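Local coordinates for acyl-CoA N-acyltransferases (NAT) superfamily protein (Arabidopsis thaliana, PDB 6TH0), which probably catalyses transfer of an acetyl group from acetyl-CoA to the N-terminal methionine of transmembrane proteins and to lysine side chains of proteins, at residues A[32-35]-A[36-39]; A[101-104]-A[105-108]; A[140-143]-A[144-147]; A[162-166]-A[167-171]. All blocks are in the same frame, centred on the assembly; numbering follows the deposited sequence.

Interaction 1. Residues A[32-35]-A[36-39]; sequences ESEF and FQNV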
loop_
_atom_site.group_PDB
_atom_site.type_symbol
_atom_site.label_atom_id
_atom_site.label_comp_id
_atom_site.label_asym_id
_atom_site.label_seq_id
_atom_site.Cartn_x
_atom_site.Cartn_y
_atom_site.Cartn_z
ATOM N N GLU A 32 1.846 -14.865 4.566
ATOM C CA GLU A 32 2.554 -15.759 5.459
ATOM C C GLU A 32 3.247 -14.956 6.552
ATOM O O GLU A 32 3.474 -13.749 6.426
ATOM C CB GLU A 32 3.590 -16.561 4.672
ATOM C CG GLU A 32 4.593 -15.648 3.963
ATOM C CD GLU A 32 5.725 -16.387 3.277
ATOM O OE1 GLU A 32 5.774 -17.633 3.359
ATOM O OE2 GLU A 32 6.569 -15.712 2.646
ATOM N N SER A 33 3.597 -15.647 7.636
ATOM C CA SER A 33 4.212 -14.962 8.764
ATOM C C SER A 33 5.512 -14.278 8.347
ATOM O O SER A 33 5.838 -13.191 8.839
ATOM C CB SER A 33 4.459 -15.956 9.896
ATOM O OG SER A 33 5.235 -17.047 9.432
ATOM N N GLU A 34 6.263 -14.894 7.431
ATOM C CA GLU A 34 7.496 -14.275 6.955
ATOM C C GLU A 34 7.238 -12.887 6.387
ATOM O O GLU A 34 8.066 -11.981 6.536
ATOM C CB GLU A 34 8.167 -15.156 5.900
ATOM C CG GLU A 34 8.907 -16.361 6.436
ATOM C CD GLU A 34 10.059 -15.976 7.349
ATOM O OE1 GLU A 34 10.206 -14.774 7.656
ATOM O OE2 GLU A 34 10.836 -16.873 7.743
ATOM N N PHE A 35 6.097 -12.695 5.728
ATOM C CA PHE A 35 5.826 -11.380 5.164
ATOM C C PHE A 35 5.815 -10.313 6.251
ATOM O O PHE A 35 6.339 -9.212 6.064
ATOM C CB PHE A 35 4.504 -11.394 4.402
ATOM C CG PHE A 35 4.018 -10.032 4.028
ATOM C CD1 PHE A 35 4.600 -9.358 2.962
ATOM C CD2 PHE A 35 2.961 -9.441 4.703
ATOM C CE1 PHE A 35 4.159 -8.102 2.586
ATOM C CE2 PHE A 35 2.492 -8.176 4.333
ATOM C CZ PHE A 35 3.106 -7.502 3.265
ATOM N N PHE A 36 5.207 -10.611 7.394
ATOM C CA PHE A 36 5.112 -9.588 8.424
ATOM C C PHE A 36 6.449 -9.327 9.095
ATOM O O PHE A 36 6.681 -8.205 9.562
ATOM C CB PHE A 36 4.013 -9.963 9.407
ATOM C CG PHE A 36 2.671 -9.999 8.752
ATOM C CD1 PHE A 36 2.005 -8.818 8.458
ATOM C CD2 PHE A 36 2.102 -11.202 8.374
ATOM C CE1 PHE A 36 0.792 -8.833 7.816
ATOM C CE2 PHE A 36 0.870 -11.225 7.742
ATOM C CZ PHE A 36 0.217 -10.033 7.458
ATOM N N GLN A 37 7.325 -10.336 9.170
ATOM C CA GLN A 37 8.689 -10.093 9.618
ATOM C C GLN A 37 9.397 -9.147 8.656
ATOM O O GLN A 37 10.143 -8.255 9.075
ATOM C CB GLN A 37 9.472 -11.408 9.729
ATOM C CG GLN A 37 9.148 -12.289 10.928
ATOM C CD GLN A 37 9.525 -11.649 12.256
ATOM O OE1 GLN A 37 10.457 -10.850 12.334
ATOM N NE2 GLN A 37 8.817 -12.026 13.313
ATOM N N ASN A 38 9.229 -9.381 7.355
ATOM C CA ASN A 38 9.803 -8.490 6.353
ATOM C C ASN A 38 9.314 -7.060 6.555
ATOM O O ASN A 38 10.108 -6.114 6.548
ATOM C CB ASN A 38 9.441 -9.012 4.963
ATOM C CG ASN A 38 10.069 -8.214 3.822
ATOM O OD1 ASN A 38 10.829 -7.247 4.016
ATOM N ND2 ASN A 38 9.800 -8.677 2.605
ATOM N N VAL A 39 8.020 -6.889 6.799
ATOM C CA VAL A 39 7.455 -5.548 6.940
ATOM C C VAL A 39 8.098 -4.825 8.120
ATOM O O VAL A 39 8.624 -3.718 7.978
ATOM C CB VAL A 39 5.925 -5.620 7.102
ATOM C CG1 VAL A 39 5.362 -4.260 7.486
ATOM C CG2 VAL A 39 5.249 -6.122 5.827
#
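Phe35, Phe36 and Val39 form a local contact along the first turns of helix 33-41, a worked example of how successive helix positions assemble an aromatic cluster. The two phenylalanine rings meet in a T-shaped (edge-to-face) pair, their centroids 5.1 Å apart and their planes 76° from each other. The edge belongs to Phe35: its CD2 sits above the centre of the Phe36 ring, 3.8 Å from Phe36 CE1. One turn on, Val39 sends its CG2 methyl over a face of the Phe35 ring, displaced toward the rim and 3.6 Å from Phe35 CZ, a CH-pi contact. With CG anti to the backbone N (chi1 168°), Phe35 swings its ring along the helix toward Val39, whereas Phe36 turns its own ring back, bringing its CD2 3.5 Å from Glu32 O.

Backbone bonds hold the frame. Gln37 N donates to Ser33 O at 3.2 Å, and Phe36 N reaches the same oxygen only weakly; Asn38 N binds Glu34 O, and Val39 N binds Phe35 O at 3.0 Å. The cluster extends through Tyr31, whose ring stacks on Phe35, and through His23 of helix 16-26, set edge-to-face with Phe36. Phe35 and Val39 also touch Ile45 and Thr68 on the sheet. Phe35 and Val39 show the i to i+4 packing of an alpha-helix, with the adjacent Phe36 adding an edge-to-face pair, on the second of the two helices that follow the first strand of the GNAT fold.

Interaction 2. Residues A[101-104]-A[105-108]; sequences GVVE and TYRK. With ACO (acetyl coenzyme *a), chain C.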
loop_
_atom_site.group_PDB
_atom_site.type_symbol
_atom_site.label_atom_id
_atom_site.label_comp_id
_atom_site.label_asym_id
_atom_site.label_seq_id
_atom_site.Cartn_x
_atom_site.Cartn_y
_atom_site.Cartn_z
ATOM N N GLY A 101 -5.142 -0.709 5.097
ATOM C CA GLY A 101 -6.334 -0.971 5.890
ATOM C C GLY A 101 -6.476 0.029 7.008
ATOM O O GLY A 101 -5.484 0.550 7.524
ATOM N N VAL A 102 -7.724 0.279 7.410
ATOM C CA VAL A 102 -8.058 1.122 8.552
ATOM C C VAL A 102 -9.082 0.351 9.387
ATOM O O VAL A 102 -9.970 -0.298 8.828
ATOM C CB VAL A 102 -8.607 2.496 8.101
ATOM C CG1 VAL A 102 -9.015 3.337 9.287
ATOM C CG2 VAL A 102 -7.568 3.264 7.219
ATOM N N VAL A 103 -8.932 0.357 10.716
ATOM C CA VAL A 103 -9.897 -0.395 11.515
ATOM C C VAL A 103 -11.288 0.224 11.340
ATOM O O VAL A 103 -11.454 1.443 11.224
ATOM C CB VAL A 103 -9.541 -0.507 13.009
ATOM C CG1 VAL A 103 -8.117 -1.085 13.236
ATOM C CG2 VAL A 103 -9.737 0.800 13.728
ATOM N N GLU A 104 -12.297 -0.641 11.373
ATOM C CA GLU A 104 -13.652 -0.269 10.979
ATOM C C GLU A 104 -14.121 1.015 11.673
ATOM O O GLU A 104 -14.659 1.923 11.030
ATOM C CB GLU A 104 -14.566 -1.469 11.252
ATOM C CG GLU A 104 -15.752 -1.605 10.326
ATOM C CD GLU A 104 -16.319 -3.025 10.297
ATOM O OE1 GLU A 104 -15.697 -3.950 10.870
ATOM O OE2 GLU A 104 -17.370 -3.225 9.653
ATOM N N THR A 105 -13.904 1.127 12.982
ATOM C CA THR A 105 -14.419 2.294 13.692
ATOM C C THR A 105 -13.656 3.582 13.395
ATOM O O THR A 105 -14.072 4.645 13.866
ATOM C CB THR A 105 -14.430 2.026 15.197
ATOM O OG1 THR A 105 -13.123 1.620 15.626
ATOM C CG2 THR A 105 -15.432 0.927 15.526
ATOM N N TYR A 106 -12.550 3.529 12.654
ATOM C CA TYR A 106 -11.811 4.733 12.282
ATOM C C TYR A 106 -12.009 5.121 10.821
ATOM O O TYR A 106 -11.339 6.038 10.338
ATOM C CB TYR A 106 -10.312 4.558 12.573
ATOM C CG TYR A 106 -9.937 4.771 14.024
ATOM C CD1 TYR A 106 -10.052 3.747 14.948
ATOM C CD2 TYR A 106 -9.467 6.002 14.460
ATOM C CE1 TYR A 106 -9.717 3.940 16.276
ATOM C CE2 TYR A 106 -9.133 6.208 15.787
ATOM C CZ TYR A 106 -9.258 5.170 16.690
ATOM O OH TYR A 106 -8.922 5.361 18.012
ATOM N N ARG A 107 -12.901 4.446 10.107
ATOM C CA ARG A 107 -13.038 4.669 8.678
ATOM C C ARG A 107 -13.834 5.934 8.370
ATOM O O ARG A 107 -14.556 6.474 9.208
ATOM C CB ARG A 107 -13.673 3.452 8.017
ATOM C CG ARG A 107 -12.711 2.291 7.986
ATOM C CD ARG A 107 -13.323 1.051 7.387
ATOM N NE ARG A 107 -12.463 -0.087 7.634
ATOM C CZ ARG A 107 -12.784 -1.346 7.372
ATOM N NH1 ARG A 107 -13.959 -1.628 6.827
ATOM N NH2 ARG A 107 -11.927 -2.317 7.651
ATOM N N LYS A 108 -13.671 6.415 7.138
ATOM C CA LYS A 108 -14.370 7.601 6.644
ATOM C C LYS A 108 -13.918 8.866 7.361
ATOM O O LYS A 108 -14.707 9.787 7.567
ATOM C CB LYS A 108 -15.895 7.440 6.739
ATOM C CG LYS A 108 -16.389 6.216 5.975
ATOM C CD LYS A 108 -17.758 6.452 5.366
ATOM C CE LYS A 108 -17.836 5.795 3.987
ATOM N NZ LYS A 108 -18.995 6.271 3.171
HETATM N N1A ACO C . -16.393 13.157 6.657
HETATM C C2A ACO C . -17.149 12.249 5.951
HETATM N N3A ACO C . -16.797 11.333 5.032
HETATM C C4A ACO C . -15.429 11.343 4.792
HETATM C C5A ACO C . -14.512 12.225 5.448
HETATM C C6A ACO C . -15.050 13.128 6.386
HETATM N N6A ACO C . -14.223 13.997 7.048
HETATM N N7A ACO C . -13.199 12.009 5.012
HETATM C C8A ACO C . -13.320 11.014 4.109
HETATM N N9A ACO C . -14.636 10.583 3.939
HETATM C C1B ACO C . -15.130 9.539 3.039
HETATM C C2B ACO C . -14.389 9.499 1.625
HETATM O O2B ACO C . -14.924 10.442 0.794
HETATM C C3B ACO C . -14.920 8.029 1.278
HETATM O O3B ACO C . -16.223 8.198 1.000
HETATM P P3B ACO C . -16.852 6.998 -0.244
HETATM O O7A ACO C . -16.839 5.805 0.675
HETATM O O8A ACO C . -18.211 7.560 -0.628
HETATM O O9A ACO C . -15.730 7.053 -1.254
HETATM C C4B ACO C . -14.695 7.271 2.630
HETATM O O4B ACO C . -14.930 8.253 3.692
HETATM C C5B ACO C . -13.297 6.630 2.707
HETATM O O5B ACO C . -12.291 7.563 2.466
HETATM P P1A ACO C . -11.126 7.392 3.621
HETATM O O1A ACO C . -11.706 7.677 4.956
HETATM O O2A ACO C . -9.906 8.117 3.126
HETATM O O3A ACO C . -10.613 5.779 3.705
HETATM P P2A ACO C . -10.877 5.035 5.084
HETATM O O4A ACO C . -9.924 5.445 6.146
HETATM O O5A ACO C . -12.334 4.840 5.415
HETATM O O6A ACO C . -10.333 3.417 4.761
HETATM C CBP ACO C . -10.210 1.518 3.288
HETATM C CCP ACO C . -10.596 3.052 3.449
HETATM C CDP ACO C . -8.708 1.417 3.422
HETATM C CEP ACO C . -10.665 0.995 1.924
HETATM C CAP ACO C . -10.940 0.793 4.450
HETATM O OAP ACO C . -12.342 0.716 4.205
HETATM C C9P ACO C . -10.465 -0.635 4.703
HETATM O O9P ACO C . -9.617 -0.861 5.539
HETATM N N8P ACO C . -11.076 -1.664 4.017
HETATM C C7P ACO C . -10.668 -3.095 4.217
HETATM C C6P ACO C . -9.271 -3.324 3.720
HETATM C C5P ACO C . -9.286 -3.083 2.252
HETATM O O5P ACO C . -10.208 -3.372 1.505
HETATM N N4P ACO C . -8.160 -2.480 1.727
HETATM C C3P ACO C . -8.198 -2.230 0.287
HETATM C C2P ACO C . -6.817 -2.277 -0.262
HETATM S S1P ACO C . -6.931 -1.983 -2.094
HETATM C C ACO C . -7.131 -3.700 -2.566
HETATM O O ACO C . -8.181 -4.155 -2.948
HETATM C CH3 ACO C . -5.981 -4.554 -2.419
#
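From Val102 to Arg107 the chain leaves strand 93-102 and curls through a short 3-10 segment. Tyr106 N donates to Val103 O at 2.8 Å, and Arg107 N to Glu104 O at 3.2 Å. The curl brings the Arg107 side chain back over the strand end. Extended from CG to NE (chi2 178°, chi3 -168°), Arg107 grips Val102 O side-on, with its NE at 2.8 Å and its NH2 at 3.0 Å, the oxygen lying in the guanidinium plane. Glu104 CA covers one face of that plane and C9P of the acetyl-CoA pantetheine arm the opposite one, so the group is sandwiched as well as bonded. A leucine in place of Arg107 would probably leave Val102 O without these two donors and the turn less firmly tied to the strand.

The ligand is also held by the backbone: Val102 N donates to its O9P at 2.9 Å and Lys108 N to the pyrophosphate oxygen O5A at 2.7 Å. Val103 CG2 meets the edge of the Tyr106 ring closely, while Val102 CG1 packs on Tyr106 CB at 3.7 Å. Arg107, Gly110 and Ala112 fit the R-x-x-G-x-A acetyl-CoA signature of GNAT enzymes. Tyr106 OH bonds to Asp52 on strand 45-52, Val102 leans on Ile111 and Ala112 of helix 111-123, and Val103 lies against Ile64 of strand 63-73 and Arg18 and Ile22 of helix 16-26.

Interaction 3. Residues A[140-143]-A[144-147]; sequences NNPA and IRLY. With ACO (acetyl coenzyme *a), chain C.
Backbone hydrogen bonds between Asn140 and Ile144, Asn141 and Arg145, Pro142 and Leu146, and Ala143 and Tyr147 wind the first turns of helix 141-149. A side-chain bond closes the helix start: Asn140 is the N-cap, its OD1 accepting from Ala143 N at 3.1 Å, with the donor above the amide plane. The same amide works twice, because Asn140 ND2 donates to the pantetheine carbonyl O5P of acetyl-CoA at 3.1 Å, in a bent bond.

Arg145 supplies two hydrogen bonds to the 3'-phosphate. The Arg145 chain bends at chi3 (-57°), which presents the guanidinium edge to that group: Arg145 NE reaches O9A of acetyl-CoA at 3.0 Å and Arg145 NH1 reaches O7A at 3.1 Å, both bonds nearly straight and to separate oxygens. Asn141 and Pro142 back one face of the guanidinium, with Pro142 CG 3.7 Å from Arg145 NH1.

Van der Waals contacts with the ligand complete the account. Ala143 CB lies 3.9 Å from the thioester sulfur S1P, which also stands at the edge of the Tyr147 ring, and Leu146 CD1 approaches the pyrophosphate. An N-capped helix following strand 129-137 and contacting the cofactor from pantetheine to 3'-phosphate belongs to the acetyl-CoA site of the GNAT fold.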
loop_
_atom_site.group_PDB
_atom_site.type_symbol
_atom_site.label_atom_id
_atom_site.label_comp_id
_atom_site.label_asym_id
_atom_site.label_seq_id
_atom_site.Cartn_x
_atom_site.Cartn_y
_atom_site.Cartn_z
ATOM N N ASN A 140 -14.180 -4.140 -5.199
ATOM C CA ASN A 140 -14.007 -3.285 -4.023
ATOM C C ASN A 140 -14.187 -1.830 -4.449
ATOM O O ASN A 140 -13.229 -1.089 -4.675
ATOM C CB ASN A 140 -12.645 -3.525 -3.388
ATOM C CG ASN A 140 -12.491 -2.840 -2.022
ATOM O OD1 ASN A 140 -13.192 -1.881 -1.701
ATOM N ND2 ASN A 140 -11.532 -3.307 -1.244
ATOM N N ASN A 141 -15.450 -1.420 -4.541
ATOM C CA ASN A 141 -15.758 -0.069 -4.997
ATOM C C ASN A 141 -15.186 1.013 -4.085
ATOM O O ASN A 141 -14.710 2.036 -4.611
ATOM C CB ASN A 141 -17.278 0.053 -5.167
ATOM C CG ASN A 141 -17.736 -0.348 -6.562
ATOM O OD1 ASN A 141 -16.918 -0.516 -7.470
ATOM N ND2 ASN A 141 -19.027 -0.549 -6.728
ATOM N N PRO A 142 -15.234 0.893 -2.753
ATOM C CA PRO A 142 -14.626 1.941 -1.915
ATOM C C PRO A 142 -13.152 2.152 -2.210
ATOM O O PRO A 142 -12.690 3.304 -2.262
ATOM C CB PRO A 142 -14.871 1.426 -0.493
ATOM C CG PRO A 142 -16.161 0.675 -0.622
ATOM C CD PRO A 142 -16.108 0.000 -1.969
ATOM N N ALA A 143 -12.410 1.066 -2.436
ATOM C CA ALA A 143 -10.993 1.180 -2.769
ATOM C C ALA A 143 -10.802 1.844 -4.127
ATOM O O ALA A 143 -9.941 2.710 -4.277
ATOM C CB ALA A 143 -10.345 -0.202 -2.748
ATOM N N ILE A 144 -11.589 1.442 -5.127
ATOM C CA ILE A 144 -11.532 2.097 -6.438
ATOM C C ILE A 144 -11.767 3.601 -6.306
ATOM O O ILE A 144 -11.014 4.411 -6.858
ATOM C CB ILE A 144 -12.539 1.447 -7.403
ATOM C CG1 ILE A 144 -12.136 -0.011 -7.671
ATOM C CG2 ILE A 144 -12.696 2.274 -8.686
ATOM C CD1 ILE A 144 -13.191 -0.796 -8.443
ATOM N N ARG A 145 -12.826 4.006 -5.585
ATOM C CA ARG A 145 -13.093 5.435 -5.410
ATOM C C ARG A 145 -11.940 6.145 -4.706
ATOM O O ARG A 145 -11.636 7.310 -5.008
ATOM C CB ARG A 145 -14.400 5.651 -4.637
ATOM C CG ARG A 145 -15.642 5.150 -5.358
ATOM C CD ARG A 145 -16.952 5.656 -4.728
ATOM N NE ARG A 145 -17.084 5.296 -3.315
ATOM C CZ ARG A 145 -17.659 4.177 -2.872
ATOM N NH1 ARG A 145 -17.734 3.937 -1.567
ATOM N NH2 ARG A 145 -18.151 3.291 -3.728
ATOM N N LEU A 146 -11.326 5.480 -3.729
ATOM C CA LEU A 146 -10.226 6.076 -2.968
ATOM C C LEU A 146 -9.022 6.356 -3.860
ATOM O O LEU A 146 -8.441 7.449 -3.835
ATOM C CB LEU A 146 -9.833 5.139 -1.818
ATOM C CG LEU A 146 -8.618 5.497 -0.957
ATOM C CD1 LEU A 146 -8.820 6.829 -0.271
ATOM C CD2 LEU A 146 -8.351 4.385 0.078
ATOM N N TYR A 147 -8.607 5.371 -4.638
ATOM C CA TYR A 147 -7.413 5.592 -5.445
ATOM C C TYR A 147 -7.688 6.593 -6.560
ATOM O O TYR A 147 -6.838 7.442 -6.863
ATOM C CB TYR A 147 -6.888 4.255 -5.959
ATOM C CG TYR A 147 -6.101 3.518 -4.886
ATOM C CD1 TYR A 147 -4.829 3.943 -4.513
ATOM C CD2 TYR A 147 -6.642 2.431 -4.207
ATOM C CE1 TYR A 147 -4.113 3.297 -3.534
ATOM C CE2 TYR A 147 -5.935 1.782 -3.221
ATOM C CZ TYR A 147 -4.672 2.224 -2.883
ATOM O OH TYR A 147 -3.950 1.582 -1.913
HETATM N N1A ACO C . -16.393 13.157 6.657
HETATM C C2A ACO C . -17.149 12.249 5.951
HETATM N N3A ACO C . -16.797 11.333 5.032
HETATM C C4A ACO C . -15.429 11.343 4.792
HETATM C C5A ACO C . -14.512 12.225 5.448
HETATM C C6A ACO C . -15.050 13.128 6.386
HETATM N N6A ACO C . -14.223 13.997 7.048
HETATM N N7A ACO C . -13.199 12.009 5.012
HETATM C C8A ACO C . -13.320 11.014 4.109
HETATM N N9A ACO C . -14.636 10.583 3.939
HETATM C C1B ACO C . -15.130 9.539 3.039
HETATM C C2B ACO C . -14.389 9.499 1.625
HETATM O O2B ACO C . -14.924 10.442 0.794
HETATM C C3B ACO C . -14.920 8.029 1.278
HETATM O O3B ACO C . -16.223 8.198 1.000
HETATM P P3B ACO C . -16.852 6.998 -0.244
HETATM O O7A ACO C . -16.839 5.805 0.675
HETATM O O8A ACO C . -18.211 7.560 -0.628
HETATM O O9A ACO C . -15.730 7.053 -1.254
HETATM C C4B ACO C . -14.695 7.271 2.630
HETATM O O4B ACO C . -14.930 8.253 3.692
HETATM C C5B ACO C . -13.297 6.630 2.707
HETATM O O5B ACO C . -12.291 7.563 2.466
HETATM P P1A ACO C . -11.126 7.392 3.621
HETATM O O1A ACO C . -11.706 7.677 4.956
HETATM O O2A ACO C . -9.906 8.117 3.126
HETATM O O3A ACO C . -10.613 5.779 3.705
HETATM P P2A ACO C . -10.877 5.035 5.084
HETATM O O4A ACO C . -9.924 5.445 6.146
HETATM O O5A ACO C . -12.334 4.840 5.415
HETATM O O6A ACO C . -10.333 3.417 4.761
HETATM C CBP ACO C . -10.210 1.518 3.288
HETATM C CCP ACO C . -10.596 3.052 3.449
HETATM C CDP ACO C . -8.708 1.417 3.422
HETATM C CEP ACO C . -10.665 0.995 1.924
HETATM C CAP ACO C . -10.940 0.793 4.450
HETATM O OAP ACO C . -12.342 0.716 4.205
HETATM C C9P ACO C . -10.465 -0.635 4.703
HETATM O O9P ACO C . -9.617 -0.861 5.539
HETATM N N8P ACO C . -11.076 -1.664 4.017
HETATM C C7P ACO C . -10.668 -3.095 4.217
HETATM C C6P ACO C . -9.271 -3.324 3.720
HETATM C C5P ACO C . -9.286 -3.083 2.252
HETATM O O5P ACO C . -10.208 -3.372 1.505
HETATM N N4P ACO C . -8.160 -2.480 1.727
HETATM C C3P ACO C . -8.198 -2.230 0.287
HETATM C C2P ACO C . -6.817 -2.277 -0.262
HETATM S S1P ACO C . -6.931 -1.983 -2.094
HETATM C C ACO C . -7.131 -3.700 -2.566
HETATM O O ACO C . -8.181 -4.155 -2.948
HETATM C CH3 ACO C . -5.981 -4.554 -2.419
#

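Interaction 4. Residues A[162-166]-A[167-171]; sequences YLING and QHFDS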
loop_
_atom_site.group_PDB
_atom_site.type_symbol
_atom_site.label_atom_id
_atom_site.label_comp_id
_atom_site.label_asym_id
_atom_site.label_seq_id
_atom_site.Cartn_x
_atom_site.Cartn_y
_atom_site.Cartn_z
ATOM N N TYR A 162 -6.350 -12.604 -7.907
ATOM C CA TYR A 162 -6.441 -12.904 -6.488
ATOM C C TYR A 162 -7.109 -14.249 -6.234
ATOM O O TYR A 162 -7.982 -14.682 -6.990
ATOM C CB TYR A 162 -7.211 -11.806 -5.758
ATOM C CG TYR A 162 -6.477 -10.490 -5.649
ATOM C CD1 TYR A 162 -5.257 -10.417 -5.004
ATOM C CD2 TYR A 162 -7.021 -9.314 -6.158
ATOM C CE1 TYR A 162 -4.579 -9.221 -4.885
ATOM C CE2 TYR A 162 -6.343 -8.098 -6.036
ATOM C CZ TYR A 162 -5.128 -8.070 -5.388
ATOM O OH TYR A 162 -4.434 -6.893 -5.250
ATOM N N LEU A 163 -6.682 -14.914 -5.158
ATOM C CA LEU A 163 -7.299 -16.152 -4.704
ATOM C C LEU A 163 -7.696 -15.945 -3.250
ATOM O O LEU A 163 -6.829 -15.729 -2.397
ATOM C CB LEU A 163 -6.338 -17.337 -4.846
ATOM C CG LEU A 163 -6.768 -18.689 -4.269
ATOM C CD1 LEU A 163 -8.064 -19.157 -4.901
ATOM C CD2 LEU A 163 -5.670 -19.723 -4.450
ATOM N N ILE A 164 -9.003 -15.964 -2.976
ATOM C CA ILE A 164 -9.539 -15.630 -1.658
ATOM C C ILE A 164 -10.597 -16.661 -1.287
ATOM O O ILE A 164 -11.620 -16.783 -1.972
ATOM C CB ILE A 164 -10.143 -14.217 -1.618
ATOM C CG1 ILE A 164 -9.129 -13.185 -2.120
ATOM C CG2 ILE A 164 -10.602 -13.890 -0.206
ATOM C CD1 ILE A 164 -9.689 -11.816 -2.264
ATOM N N ASN A 165 -10.363 -17.385 -0.196
ATOM C CA ASN A 165 -11.278 -18.427 0.265
ATOM C C ASN A 165 -11.549 -19.427 -0.856
ATOM O O ASN A 165 -12.687 -19.811 -1.126
ATOM C CB ASN A 165 -12.577 -17.821 0.799
ATOM C CG ASN A 165 -13.270 -18.731 1.795
ATOM O OD1 ASN A 165 -12.632 -19.589 2.408
ATOM N ND2 ASN A 165 -14.579 -18.554 1.962
ATOM N N GLY A 166 -10.471 -19.834 -1.523
ATOM C CA GLY A 166 -10.542 -20.758 -2.642
ATOM C C GLY A 166 -11.347 -20.280 -3.832
ATOM O O GLY A 166 -11.775 -21.096 -4.653
ATOM N N GLN A 167 -11.562 -18.979 -3.964
ATOM C CA GLN A 167 -12.290 -18.419 -5.088
ATOM C C GLN A 167 -11.377 -17.406 -5.774
ATOM O O GLN A 167 -10.696 -16.632 -5.100
ATOM C CB GLN A 167 -13.604 -17.780 -4.595
ATOM C CG GLN A 167 -14.661 -17.525 -5.656
ATOM C CD GLN A 167 -15.976 -17.026 -5.063
ATOM O OE1 GLN A 167 -16.138 -16.966 -3.842
ATOM N NE2 GLN A 167 -16.925 -16.684 -5.931
ATOM N N HIS A 168 -11.345 -17.418 -7.108
ATOM C CA HIS A 168 -10.539 -16.455 -7.853
ATOM C C HIS A 168 -11.310 -15.169 -8.128
ATOM O O HIS A 168 -12.506 -15.199 -8.433
ATOM C CB HIS A 168 -10.028 -17.045 -9.170
ATOM C CG HIS A 168 -8.869 -17.978 -9.002
ATOM N ND1 HIS A 168 -9.022 -19.344 -8.904
ATOM C CD2 HIS A 168 -7.545 -17.735 -8.868
ATOM C CE1 HIS A 168 -7.837 -19.904 -8.746
ATOM N NE2 HIS A 168 -6.924 -18.949 -8.716
ATOM N N PHE A 169 -10.618 -14.036 -8.001
ATOM C CA PHE A 169 -11.207 -12.726 -8.230
ATOM C C PHE A 169 -10.274 -11.902 -9.101
ATOM O O PHE A 169 -9.054 -12.043 -9.018
ATOM C CB PHE A 169 -11.441 -11.994 -6.919
ATOM C CG PHE A 169 -12.503 -12.621 -6.083
ATOM C CD1 PHE A 169 -13.834 -12.290 -6.268
ATOM C CD2 PHE A 169 -12.170 -13.585 -5.142
ATOM C CE1 PHE A 169 -14.817 -12.884 -5.505
ATOM C CE2 PHE A 169 -13.152 -14.188 -4.373
ATOM C CZ PHE A 169 -14.475 -13.835 -4.555
ATOM N N ASP A 170 -10.861 -11.021 -9.908
ATOM C CA ASP A 170 -10.091 -10.143 -10.783
ATOM C C ASP A 170 -9.562 -8.942 -9.995
ATOM O O ASP A 170 -10.049 -8.610 -8.909
ATOM C CB ASP A 170 -10.953 -9.646 -11.950
ATOM C CG ASP A 170 -11.446 -10.771 -12.839
ATOM O OD1 ASP A 170 -10.973 -11.920 -12.691
ATOM O OD2 ASP A 170 -12.322 -10.503 -13.695
ATOM N N SER A 171 -8.547 -8.282 -10.551
ATOM C CA SER A 171 -8.033 -7.058 -9.961
ATOM C C SER A 171 -8.010 -5.953 -11.007
ATOM O O SER A 171 -8.111 -6.198 -12.214
ATOM C CB SER A 171 -6.620 -7.252 -9.389
ATOM O OG SER A 171 -5.691 -7.431 -10.448
#
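Ile164 N donates to Gln167 O at 2.8 Å in an almost straight bond (176°), the shortest across this hairpin end. Gln167 N returns a bond to Ile164 O, closing a type I' turn through Asn165 and Gly166. Beyond the non-hydrogen-bonded pair Leu163-His168, the next hydrogen-bonded pair repeats the pattern: Phe169 N reaches Tyr162 O at 2.9 Å, and Tyr162 N reaches Phe169 O at 3.0 Å.

On one face of the sheet, Leu163 places CD1 over the centre of the His168 imidazole, a CH-pi contact 4.0 Å from the ring centroid. On the other, Phe169 and Ile164 cross at about a right angle, Phe169 CE2 lying 4.1 Å from Ile164 CB. Phe169 CG stands anti to its carbonyl carbon (chi1 -68°), which lets the ring run back toward the turn and bring its edge to Ile164 O. The ring also meets that of His139, planes at about 70°. Replacing Phe169 by alanine is likely to open a gap beside Ile164 and take an aromatic neighbour from His139. Tyr162, which touches acetyl-CoA as part of its pocket, rests its CE2 3.5 Å from Ser171 CB.

Asp170 forms a salt bridge with Arg157 of strand 153-164. Strand 167-177 lies between strands 153-164 and 129-137; Tyr162 and Ile164 both pack on Ile137 and on Ile29 of the loop before helix 33-41.

Overall arrangement
In this GNAT acetyltransferase domain of the longer NAA60 protein, the four contacts do not touch, yet acetyl-CoA connects three of them. Interactions 2 and 3, their centres 14 Å apart and nearest atoms about 5 Å apart, hold the cofactor together: 101-108 binds the pantetheine carbonyl O9P and the pyrophosphate, while 140-147 reaches the pantetheine carbonyl nearer the thioester and holds the 3'-phosphate, to which Lys108 NZ adds a weak bond. Interaction 4, centred 17 Å from interaction 3, adds Tyr162, its side chain about 4 Å from the ligand. Interaction 1 stands apart, 26 Å from interaction 3 between centres; the Phe35 side chain remains about 11 Å from acetyl-CoA. Interactions 2 and 4 involve strands of the same sheet.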